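Local coordinates for FAD-binding oxidoreductase (Gulosibacter chungangensis, PDB 7PBG), which oxidises 4-ethylphenol and probably related 4-alkylphenols, dehydrogenating the alkyl chain to give 4-vinylphenols by means of a covalently attached FAD, at residues I247-E252 with D340-I345; K411-T416 with A429-G434; E40-F45 with E52-A57; D421-D426 with L458-E463. All coordinates share one frame; numbering follows the deposited sequence.

In the fold
Contacts 1, 2 and 4 belong to the part of the chain built round the large antiparallel sheet, while contact 3 lies about 44 Å from contact 1, between centres, on the opposite side of the chain's centre. Contacts 1 and 2 reach the same sheet and touch: Glu252 OE1 lies 3.5 Å from Tyr413 CE2. Contacts 2 and 4 share helix 406-422, their centres about 16 Å apart. The nearest atoms of contacts 3 and 4 are about 7 Å apart. Around the cofactor, the side chains of Ala429 (contact 2) and Ile425 (contact 4) each stand about 13 Å from FAD, as does Gly55 of contact 3; contact 1 is remote from the annotated sites.

Contact 1 of 4, residues I247-E252 with D340-I345; sequences IYFENE and DAYLQI
The carbonyl oxygen of Tyr342 receives the backbone N-H of Ile345, with Ile345 N to Tyr342 O at 3.1 Å, closing a type I turn from Tyr342 to Ile345. Phe249 CE1 comes within 3.9 Å of that same Tyr342 O, and the turn therefore presents both its carbonyl and the Ile345 side chain to the phenylalanine. Ile345 CD1 meets Phe249 CE1 at 3.7 Å, the two side chains running roughly perpendicular, while Ile345 CG2 touches the neighbouring ring atom CD1. One step further round the ring, Phe249 CZ sits 3.7 Å from Tyr342 CD1. A strand of the large antiparallel sheet is thus covered by helix 328-342 and this turn, an arrangement consistent with the cap domain of the vanillyl-alcohol oxidase family; Ile258 and Leu265 of helix 255-266 pack alongside. Were Phe249 an alanine, a gap would probably open between strand and turn, leaving Ile345 CD1 and Tyr342 CD1 without their aromatic partner. The second strand residue, Ile247, extends its CG1 branch with chi2 at -178°, which carries CD1 to the other delta carbon of the tyrosine, Tyr342 CD2, at 3.4 Å. Its CG2 branch meets Tyr342 CB instead. The phenol end leaves this apolar group, and Tyr342 OH is hydrogen-bonded to Thr262 OG1.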
# COMPACT_ATOMS: atom_id res chain seq x y z
N ILE A 247 -12.97 4.26 -27.85
CA ILE A 247 -14.04 3.33 -28.27
C ILE A 247 -15.37 4.03 -28.04
O ILE A 247 -15.62 4.44 -26.92
CB ILE A 247 -13.99 1.98 -27.54
CG1 ILE A 247 -12.54 1.53 -27.26
CG2 ILE A 247 -14.74 0.98 -28.38
CD1 ILE A 247 -12.44 0.21 -26.60
N TYR A 248 -16.11 4.22 -29.11
CA TYR A 248 -17.36 5.01 -29.07
C TYR A 248 -18.55 4.06 -29.07
O TYR A 248 -18.65 3.19 -29.96
CB TYR A 248 -17.43 5.94 -30.26
CG TYR A 248 -16.19 6.77 -30.41
CD1 TYR A 248 -15.90 7.80 -29.54
CD2 TYR A 248 -15.31 6.53 -31.44
CE1 TYR A 248 -14.77 8.57 -29.68
CE2 TYR A 248 -14.17 7.30 -31.61
CZ TYR A 248 -13.92 8.34 -30.73
OH TYR A 248 -12.80 9.09 -30.92
N PHE A 249 -19.50 4.30 -28.18
CA PHE A 249 -20.71 3.47 -28.08
C PHE A 249 -21.90 4.37 -28.38
O PHE A 249 -21.99 5.50 -27.84
CB PHE A 249 -20.75 2.81 -26.71
CG PHE A 249 -19.55 1.93 -26.49
CD1 PHE A 249 -19.55 0.63 -26.94
CD2 PHE A 249 -18.38 2.45 -25.95
CE1 PHE A 249 -18.44 -0.16 -26.79
CE2 PHE A 249 -17.27 1.65 -25.76
CZ PHE A 249 -17.29 0.35 -26.20
N GLU A 250 -22.80 3.88 -29.22
CA GLU A 250 -23.87 4.70 -29.83
C GLU A 250 -25.04 4.90 -28.85
O GLU A 250 -25.95 5.67 -29.19
CB GLU A 250 -24.28 4.05 -31.16
CG GLU A 250 -25.13 2.83 -31.00
CD GLU A 250 -25.68 2.24 -32.29
OE1 GLU A 250 -25.27 2.71 -33.35
OE2 GLU A 250 -26.46 1.28 -32.21
N ASN A 251 -25.14 4.08 -27.80
CA ASN A 251 -26.37 4.08 -26.97
C ASN A 251 -26.03 4.44 -25.52
O ASN A 251 -25.08 3.85 -24.97
CB ASN A 251 -27.06 2.73 -27.08
CG ASN A 251 -28.53 2.78 -26.75
OD1 ASN A 251 -28.97 3.35 -25.73
ND2 ASN A 251 -29.33 2.21 -27.64
N GLU A 252 -26.84 5.26 -24.88
CA GLU A 252 -26.70 5.48 -23.43
C GLU A 252 -26.80 4.15 -22.70
O GLU A 252 -26.25 4.03 -21.59
CB GLU A 252 -27.78 6.39 -22.86
CG GLU A 252 -27.46 7.83 -23.05
CD GLU A 252 -28.31 8.76 -22.21
OE1 GLU A 252 -28.85 8.30 -21.19
OE2 GLU A 252 -28.40 9.95 -22.59
N ASP A 340 -11.45 -6.49 -30.41
CA ASP A 340 -12.35 -7.65 -30.69
C ASP A 340 -13.42 -7.75 -29.62
O ASP A 340 -14.59 -8.07 -29.97
CB ASP A 340 -11.58 -8.96 -30.74
CG ASP A 340 -10.78 -9.15 -32.02
OD1 ASP A 340 -10.06 -10.15 -32.06
OD2 ASP A 340 -10.84 -8.28 -32.92
N ALA A 341 -13.07 -7.44 -28.38
CA ALA A 341 -14.02 -7.52 -27.25
C ALA A 341 -15.12 -6.46 -27.37
O ALA A 341 -16.31 -6.82 -27.32
CB ALA A 341 -13.31 -7.41 -25.91
N TYR A 342 -14.76 -5.20 -27.51
CA TYR A 342 -15.68 -4.07 -27.41
C TYR A 342 -16.52 -3.95 -28.69
O TYR A 342 -17.64 -3.45 -28.64
CB TYR A 342 -14.91 -2.81 -27.08
CG TYR A 342 -14.44 -2.70 -25.65
CD1 TYR A 342 -15.34 -2.37 -24.66
CD2 TYR A 342 -13.11 -2.87 -25.32
CE1 TYR A 342 -14.93 -2.21 -23.34
CE2 TYR A 342 -12.66 -2.69 -24.02
CZ TYR A 342 -13.58 -2.33 -23.05
OH TYR A 342 -13.02 -2.17 -21.83
N LEU A 343 -15.97 -4.40 -29.83
CA LEU A 343 -16.68 -4.23 -31.12
C LEU A 343 -17.80 -5.26 -31.23
O LEU A 343 -18.60 -5.08 -32.15
CB LEU A 343 -15.75 -4.30 -32.32
CG LEU A 343 -14.83 -3.10 -32.59
CD1 LEU A 343 -14.14 -3.31 -33.92
CD2 LEU A 343 -15.53 -1.78 -32.58
N GLN A 344 -17.90 -6.21 -30.30
CA GLN A 344 -19.10 -7.09 -30.24
C GLN A 344 -20.32 -6.33 -29.71
O GLN A 344 -21.43 -6.89 -29.79
CB GLN A 344 -18.86 -8.33 -29.42
CG GLN A 344 -17.85 -9.26 -30.04
CD GLN A 344 -18.05 -10.63 -29.45
OE1 GLN A 344 -17.96 -10.77 -28.25
NE2 GLN A 344 -18.33 -11.63 -30.29
N ILE A 345 -20.14 -5.15 -29.11
CA ILE A 345 -21.28 -4.28 -28.73
C ILE A 345 -21.79 -3.62 -29.99
O ILE A 345 -21.06 -2.87 -30.62
CB ILE A 345 -20.90 -3.30 -27.63
CG1 ILE A 345 -20.41 -4.09 -26.41
CG2 ILE A 345 -22.06 -2.37 -27.31
CD1 ILE A 345 -19.88 -3.23 -25.26

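Contact 2 of 4, residues K411-T416 with A429-G434; sequences KQYEDT and AQFIIG
Tyr413 of helix 406-422 meets Phe431 and Ala429 of strand 426-433. Its CB lies 4.2 Å from Phe431 CZ, which also approaches Tyr413 N, at 4.1 Å, so the far end of the phenylalanine abuts the helix backbone. With CG anti to the backbone N (chi1 -174°), the tyrosine ring runs on past Phe431 to Ala429. There CE1 meets Ala429 CB at 3.9 Å, the methyl standing at the ring edge, near its plane. Trp318 makes an edge-to-face contact with the same ring. At the tip, Tyr413 OH is hydrogen-bonded to Asn280 ND2, which gives the hydroxyl of this buried tyrosine a polar partner.

Gln412 completes the helix side: its CB meets the edge of the Phe431 ring at CE1, 4.4 Å away. Gln412 OE1 is hydrogen-bonded to His440 ND1, and the same imidazole stacks on Phe431. The carbonyl O of Gln412 is gripped twice from opposite faces of its plane, by Thr416 N and, at 2.9 Å, by Thr416 OG1. The short axes of helix 411-416 and strand 429-433 lie 10.6 Å apart and run nearly antiparallel, the geometry of a helix laid along the next strand of the chain over an antiparallel sheet, as in the cap domain of FAD-linked oxidases.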
# COMPACT_ATOMS: atom_id res chain seq x y z
N LYS A 411 -27.72 1.75 -13.20
CA LYS A 411 -28.72 2.26 -12.23
C LYS A 411 -28.18 3.53 -11.59
O LYS A 411 -28.94 4.52 -11.48
CB LYS A 411 -29.12 1.25 -11.16
N GLN A 412 -26.91 3.53 -11.17
CA GLN A 412 -26.26 4.74 -10.64
C GLN A 412 -26.37 5.87 -11.66
O GLN A 412 -26.75 6.98 -11.28
CB GLN A 412 -24.80 4.49 -10.34
CG GLN A 412 -24.60 3.75 -9.05
CD GLN A 412 -23.26 4.12 -8.46
OE1 GLN A 412 -23.09 5.21 -7.90
NE2 GLN A 412 -22.31 3.22 -8.63
N TYR A 413 -26.05 5.60 -12.93
CA TYR A 413 -26.16 6.63 -13.99
C TYR A 413 -27.59 7.18 -14.05
O TYR A 413 -27.76 8.41 -14.02
CB TYR A 413 -25.80 6.10 -15.37
CG TYR A 413 -25.75 7.14 -16.45
CD1 TYR A 413 -24.85 8.17 -16.36
CD2 TYR A 413 -26.60 7.14 -17.56
CE1 TYR A 413 -24.72 9.15 -17.35
CE2 TYR A 413 -26.49 8.13 -18.54
CZ TYR A 413 -25.53 9.12 -18.46
OH TYR A 413 -25.31 10.11 -19.42
N GLU A 414 -28.58 6.30 -14.22
CA GLU A 414 -30.01 6.72 -14.38
C GLU A 414 -30.45 7.50 -13.15
O GLU A 414 -31.05 8.54 -13.30
CB GLU A 414 -30.91 5.52 -14.67
CG GLU A 414 -30.73 5.00 -16.09
CD GLU A 414 -31.01 6.02 -17.20
OE1 GLU A 414 -30.36 5.93 -18.29
OE2 GLU A 414 -31.87 6.91 -16.98
N ASP A 415 -30.15 7.01 -11.96
CA ASP A 415 -30.54 7.69 -10.70
C ASP A 415 -29.87 9.07 -10.65
O ASP A 415 -30.51 10.02 -10.17
CB ASP A 415 -30.14 6.88 -9.47
CG ASP A 415 -31.00 5.64 -9.22
OD1 ASP A 415 -32.03 5.50 -9.87
OD2 ASP A 415 -30.63 4.84 -8.37
N THR A 416 -28.59 9.17 -11.00
CA THR A 416 -27.84 10.44 -10.86
C THR A 416 -28.35 11.42 -11.93
O THR A 416 -28.44 12.59 -11.63
CB THR A 416 -26.33 10.21 -10.87
OG1 THR A 416 -25.98 9.31 -9.82
CG2 THR A 416 -25.50 11.46 -10.66
N ALA A 429 -20.08 12.42 -16.25
CA ALA A 429 -20.01 11.10 -15.60
C ALA A 429 -18.78 10.38 -16.12
O ALA A 429 -18.52 10.40 -17.35
CB ALA A 429 -21.26 10.30 -15.85
N GLN A 430 -18.04 9.76 -15.21
CA GLN A 430 -17.02 8.79 -15.63
C GLN A 430 -17.23 7.54 -14.78
O GLN A 430 -17.54 7.64 -13.59
CB GLN A 430 -15.69 9.51 -15.53
CG GLN A 430 -14.48 8.72 -16.00
CD GLN A 430 -13.41 9.72 -16.34
OE1 GLN A 430 -13.47 10.40 -17.37
NE2 GLN A 430 -12.49 9.90 -15.42
N PHE A 431 -17.04 6.39 -15.38
CA PHE A 431 -16.98 5.12 -14.61
C PHE A 431 -15.63 4.51 -14.90
O PHE A 431 -15.15 4.58 -16.01
CB PHE A 431 -18.09 4.16 -15.00
CG PHE A 431 -19.47 4.55 -14.53
CD1 PHE A 431 -19.99 4.07 -13.33
CD2 PHE A 431 -20.19 5.46 -15.26
CE1 PHE A 431 -21.24 4.46 -12.92
CE2 PHE A 431 -21.45 5.86 -14.83
CZ PHE A 431 -21.98 5.34 -13.68
N ILE A 432 -15.01 3.96 -13.86
CA ILE A 432 -13.67 3.31 -13.99
C ILE A 432 -13.75 2.01 -13.18
O ILE A 432 -14.17 2.08 -11.99
CB ILE A 432 -12.56 4.23 -13.47
CG1 ILE A 432 -12.47 5.56 -14.22
CG2 ILE A 432 -11.23 3.49 -13.48
CD1 ILE A 432 -11.66 6.60 -13.49
N ILE A 433 -13.34 0.90 -13.78
CA ILE A 433 -12.85 -0.27 -13.00
C ILE A 433 -11.32 -0.09 -12.80
O ILE A 433 -10.60 -0.11 -13.77
CB ILE A 433 -13.25 -1.57 -13.69
CG1 ILE A 433 -14.78 -1.71 -13.68
CG2 ILE A 433 -12.59 -2.76 -13.01
CD1 ILE A 433 -15.28 -2.71 -14.66
N GLY A 434 -10.87 0.15 -11.56
CA GLY A 434 -9.45 0.32 -11.23
C GLY A 434 -8.71 -0.95 -11.46
O GLY A 434 -7.86 -1.00 -12.32

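Contact 3 of 4, residues E40-F45 with E52-A57; sequences EYDDKF and EFKGSA
One face of the Asp42 carboxylate is covered by the aliphatic chain of Lys54, whose CD stands almost straight above Asp42 CG at 3.3 Å, while the same CD comes to 3.2 Å from Asp42 OD2. The two side chains cross at about a right angle. Although the charges are opposite, they do not meet head on: Lys54 bends at chi2 (-90°) and again at chi4 (82°), which leaves its NZ 4.3 Å from Asp42 OD2 and bonded instead to Gly50 O. The carboxylate oxygens find other partners. Asp42 OD2 forms a salt bridge with Arg4, which also reaches Gly55 O, and Asp42 OD1 receives a hydrogen from water 1 at 2.8 Å.

That water joins the two backbones, since it accepts from Gly55 N, also at 2.8 Å, and gives a weak bond to Tyr41 O. A second water repeats the bridge one step along: it accepts from Asp43 N and donates to Phe53 O at 2.9 Å. No direct hydrogen bond links the segments, so two waters, together with Arg4, carry the polar connection, with attraction between Asp42 and Lys54 probably adding to it.

Beyond the waters, Asp43 OD1 takes the backbone N of Phe45 at 2.9 Å from well above the carboxylate plane, forming an Asx turn, and Asp43 OD2 bonds to His479. The ring of Phe45, whose N closes this turn, meets His395, the residue covalently joined to FAD, edge-to-face. The contact thus joins, through water, two limbs of the loop leading from helix 35-39 into strand 57-59 of the FAD-binding domain.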
# COMPACT_ATOMS: atom_id res chain seq x y z
N GLU A 40 -7.46 34.97 -1.95
CA GLU A 40 -6.92 34.07 -3.00
C GLU A 40 -7.07 32.60 -2.56
O GLU A 40 -7.10 31.71 -3.43
CB GLU A 40 -5.45 34.41 -3.24
CG GLU A 40 -4.81 33.67 -4.40
CD GLU A 40 -3.47 34.26 -4.83
OE1 GLU A 40 -3.37 35.52 -4.92
OE2 GLU A 40 -2.52 33.48 -5.07
N TYR A 41 -7.08 32.36 -1.26
CA TYR A 41 -7.01 30.98 -0.68
C TYR A 41 -8.41 30.54 -0.25
O TYR A 41 -8.53 29.43 0.29
CB TYR A 41 -5.96 30.89 0.44
CG TYR A 41 -4.55 31.01 -0.07
CD1 TYR A 41 -3.85 29.90 -0.52
CD2 TYR A 41 -3.97 32.26 -0.22
CE1 TYR A 41 -2.55 30.00 -0.98
CE2 TYR A 41 -2.67 32.38 -0.69
CZ TYR A 41 -1.96 31.25 -1.08
OH TYR A 41 -0.69 31.38 -1.56
N ASP A 42 -9.44 31.37 -0.42
CA ASP A 42 -10.83 30.89 -0.25
C ASP A 42 -11.17 29.89 -1.38
O ASP A 42 -10.57 29.93 -2.46
CB ASP A 42 -11.82 32.06 -0.29
CG ASP A 42 -11.65 33.05 0.85
OD1 ASP A 42 -10.98 32.70 1.87
OD2 ASP A 42 -12.22 34.17 0.72
N ASP A 43 -12.10 28.98 -1.12
CA ASP A 43 -12.47 27.93 -2.09
C ASP A 43 -12.88 28.61 -3.39
O ASP A 43 -13.80 29.47 -3.35
CB ASP A 43 -13.60 27.09 -1.50
CG ASP A 43 -13.99 25.84 -2.25
OD1 ASP A 43 -13.44 25.64 -3.38
OD2 ASP A 43 -14.84 25.03 -1.67
N LYS A 44 -12.31 28.18 -4.53
CA LYS A 44 -12.74 28.70 -5.85
C LYS A 44 -14.15 28.25 -6.19
O LYS A 44 -14.85 28.99 -6.94
CB LYS A 44 -11.77 28.27 -6.94
CG LYS A 44 -10.33 28.69 -6.75
CD LYS A 44 -10.14 30.16 -6.55
CE LYS A 44 -8.69 30.60 -6.65
NZ LYS A 44 -8.54 31.99 -6.16
N PHE A 45 -14.57 27.06 -5.68
CA PHE A 45 -15.85 26.37 -5.97
C PHE A 45 -16.57 26.12 -4.66
O PHE A 45 -16.87 24.98 -4.28
CB PHE A 45 -15.68 25.05 -6.73
CG PHE A 45 -14.98 25.10 -8.05
CD1 PHE A 45 -14.71 26.29 -8.72
CD2 PHE A 45 -14.54 23.92 -8.61
CE1 PHE A 45 -14.07 26.28 -9.95
CE2 PHE A 45 -13.89 23.92 -9.83
CZ PHE A 45 -13.66 25.08 -10.50
N GLU A 52 -17.99 30.51 6.29
CA GLU A 52 -17.63 29.07 6.34
C GLU A 52 -16.36 28.82 5.52
O GLU A 52 -16.28 29.37 4.37
CB GLU A 52 -18.75 28.17 5.81
CG GLU A 52 -20.08 28.43 6.48
CD GLU A 52 -21.03 29.35 5.72
OE1 GLU A 52 -20.58 30.28 4.99
OE2 GLU A 52 -22.23 29.10 5.82
N PHE A 53 -15.39 28.12 6.11
CA PHE A 53 -14.20 27.61 5.39
C PHE A 53 -13.34 28.80 4.94
O PHE A 53 -12.58 28.66 4.00
CB PHE A 53 -14.61 26.75 4.18
CG PHE A 53 -15.66 25.71 4.51
CD1 PHE A 53 -15.42 24.76 5.47
CD2 PHE A 53 -16.91 25.73 3.90
CE1 PHE A 53 -16.38 23.82 5.81
CE2 PHE A 53 -17.88 24.80 4.25
CZ PHE A 53 -17.63 23.86 5.22
N LYS A 54 -13.43 29.94 5.62
CA LYS A 54 -12.58 31.11 5.25
C LYS A 54 -11.41 31.21 6.22
O LYS A 54 -11.63 31.52 7.43
CB LYS A 54 -13.39 32.41 5.17
CG LYS A 54 -14.56 32.37 4.18
CD LYS A 54 -14.25 32.78 2.82
CE LYS A 54 -15.45 32.73 1.90
NZ LYS A 54 -16.30 33.93 2.03
N GLY A 55 -10.18 31.08 5.71
CA GLY A 55 -8.97 31.20 6.55
C GLY A 55 -8.73 32.64 6.98
O GLY A 55 -9.29 33.58 6.34
N SER A 56 -7.90 32.82 8.01
CA SER A 56 -7.62 34.12 8.66
C SER A 56 -6.36 34.74 8.08
O SER A 56 -6.19 35.97 8.16
CB SER A 56 -7.43 33.97 10.13
OG SER A 56 -6.43 32.97 10.41
N ALA A 57 -5.44 33.89 7.61
CA ALA A 57 -4.09 34.33 7.27
C ALA A 57 -3.50 33.24 6.41
O ALA A 57 -4.00 32.09 6.45
CB ALA A 57 -3.27 34.58 8.51
O HOH W 1 -9.60 30.59 3.05
O HOH W 2 -13.34 29.52 1.38

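Contact 4 of 4, residues D421-D426 with L458-E463; sequences DDHGID and LDMTRE
The imidazole of His423 lies against the backbone and CB of Met460, and this is the close-packed heart of the contact. Met460 CB makes a CH-pi contact with the ring, 3.9 Å from the His423 centroid and 17° off its normal. Met460 CA stands 3.8 Å above the plane of the His423 ring, over its centre, with Met460 N over the same face. Deeper in, the methionine chain leaves with CG anti to the backbone N (chi1 179°), which sends SD to Ile425, 3.9 Å from its CB; the terminal CE meets Ile425 CG2. The outer side is looser: only Asp459 CB touches the imidazole, at CE1, while its OD2 forms a salt bridge with Lys455 NZ. His423 ND1 is held by Glu456 OE2, fixing the rotation of the ring. Loss of the ring to a smaller residue such as alanine is likely to uncover Met460 CB and leave Glu456 without its imidazole mate. Gly424, with positive phi, ends the helix in a Schellman motif and leads the chain into strand 426-433. The contact thus packs the link between helix 406-422 and strand 426-433 against helix 451-470, with Pro444 of strand 438-447 touching both Ile425 and Met460.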
# COMPACT_ATOMS: atom_id res chain seq x y z
N ASP A 421 -31.01 16.28 -12.93
CA ASP A 421 -32.12 16.89 -13.72
C ASP A 421 -33.07 17.64 -12.77
O ASP A 421 -33.35 18.85 -13.01
CB ASP A 421 -32.83 15.83 -14.56
CG ASP A 421 -32.09 15.47 -15.84
OD1 ASP A 421 -31.05 16.12 -16.12
OD2 ASP A 421 -32.55 14.56 -16.56
N ASP A 422 -33.50 16.97 -11.71
CA ASP A 422 -34.43 17.51 -10.68
C ASP A 422 -33.91 18.81 -10.06
O ASP A 422 -34.76 19.68 -9.73
CB ASP A 422 -34.66 16.48 -9.57
CG ASP A 422 -35.57 15.32 -9.92
OD1 ASP A 422 -36.12 15.31 -11.05
OD2 ASP A 422 -35.72 14.43 -9.06
N HIS A 423 -32.58 18.96 -9.89
CA HIS A 423 -31.93 20.14 -9.26
C HIS A 423 -31.40 21.12 -10.31
O HIS A 423 -30.78 22.10 -9.89
CB HIS A 423 -30.82 19.63 -8.34
CG HIS A 423 -31.34 19.00 -7.09
ND1 HIS A 423 -31.51 19.73 -5.94
CD2 HIS A 423 -31.71 17.74 -6.80
CE1 HIS A 423 -31.96 18.93 -4.97
NE2 HIS A 423 -32.11 17.73 -5.47
N GLY A 424 -31.52 20.78 -11.60
CA GLY A 424 -31.08 21.66 -12.70
C GLY A 424 -29.57 21.75 -12.80
O GLY A 424 -29.04 22.88 -13.08
N ILE A 425 -28.88 20.64 -12.52
CA ILE A 425 -27.40 20.57 -12.48
C ILE A 425 -26.96 19.66 -13.63
O ILE A 425 -27.46 18.54 -13.76
CB ILE A 425 -26.91 20.12 -11.09
CG1 ILE A 425 -27.41 21.06 -9.97
CG2 ILE A 425 -25.40 19.98 -11.07
CD1 ILE A 425 -26.98 22.51 -10.13
N ASP A 426 -25.96 20.09 -14.38
CA ASP A 426 -25.39 19.28 -15.48
C ASP A 426 -24.50 18.18 -14.88
O ASP A 426 -23.76 18.47 -13.91
CB ASP A 426 -24.58 20.16 -16.43
CG ASP A 426 -25.42 20.99 -17.39
OD1 ASP A 426 -26.64 20.86 -17.38
OD2 ASP A 426 -24.83 21.78 -18.12
N LEU A 458 -25.31 21.54 -3.40
CA LEU A 458 -25.12 20.93 -2.08
C LEU A 458 -26.30 20.01 -1.76
O LEU A 458 -26.06 18.86 -1.31
CB LEU A 458 -25.00 22.01 -1.02
CG LEU A 458 -24.85 21.48 0.40
CD1 LEU A 458 -23.72 20.45 0.51
CD2 LEU A 458 -24.65 22.64 1.37
N ASP A 459 -27.55 20.48 -1.92
CA ASP A 459 -28.73 19.62 -1.63
C ASP A 459 -28.70 18.36 -2.47
O ASP A 459 -28.97 17.27 -1.93
CB ASP A 459 -30.03 20.36 -1.89
CG ASP A 459 -30.30 21.45 -0.88
OD1 ASP A 459 -29.55 21.52 0.13
OD2 ASP A 459 -31.25 22.24 -1.13
N MET A 460 -28.42 18.50 -3.78
CA MET A 460 -28.34 17.36 -4.71
C MET A 460 -27.32 16.36 -4.17
O MET A 460 -27.61 15.17 -4.09
CB MET A 460 -27.89 17.80 -6.10
CG MET A 460 -27.76 16.64 -7.09
SD MET A 460 -26.88 17.16 -8.55
CE MET A 460 -25.20 17.36 -7.98
N THR A 461 -26.13 16.84 -3.84
CA THR A 461 -25.01 15.96 -3.43
C THR A 461 -25.33 15.26 -2.11
O THR A 461 -25.02 14.07 -1.98
CB THR A 461 -23.70 16.73 -3.37
OG1 THR A 461 -23.57 17.36 -4.64
CG2 THR A 461 -22.51 15.82 -3.09
N ARG A 462 -25.91 15.96 -1.13
CA ARG A 462 -26.25 15.26 0.13
C ARG A 462 -27.27 14.16 -0.13
O ARG A 462 -27.19 13.11 0.58
CB ARG A 462 -26.77 16.23 1.19
CG ARG A 462 -25.78 17.28 1.62
CD ARG A 462 -26.03 17.69 3.05
NE ARG A 462 -25.18 18.76 3.52
CZ ARG A 462 -23.98 18.61 4.09
NH1 ARG A 462 -23.40 17.41 4.16
NH2 ARG A 462 -23.32 19.67 4.51
N GLU A 463 -28.21 14.34 -1.07
CA GLU A 463 -29.17 13.27 -1.42
C GLU A 463 -28.42 12.13 -2.16
O GLU A 463 -28.69 10.96 -1.90
CB GLU A 463 -30.29 13.78 -2.31
CG GLU A 463 -31.30 12.71 -2.66
CD GLU A 463 -31.90 11.88 -1.51
OE1 GLU A 463 -32.02 12.37 -0.36
OE2 GLU A 463 -32.25 10.73 -1.78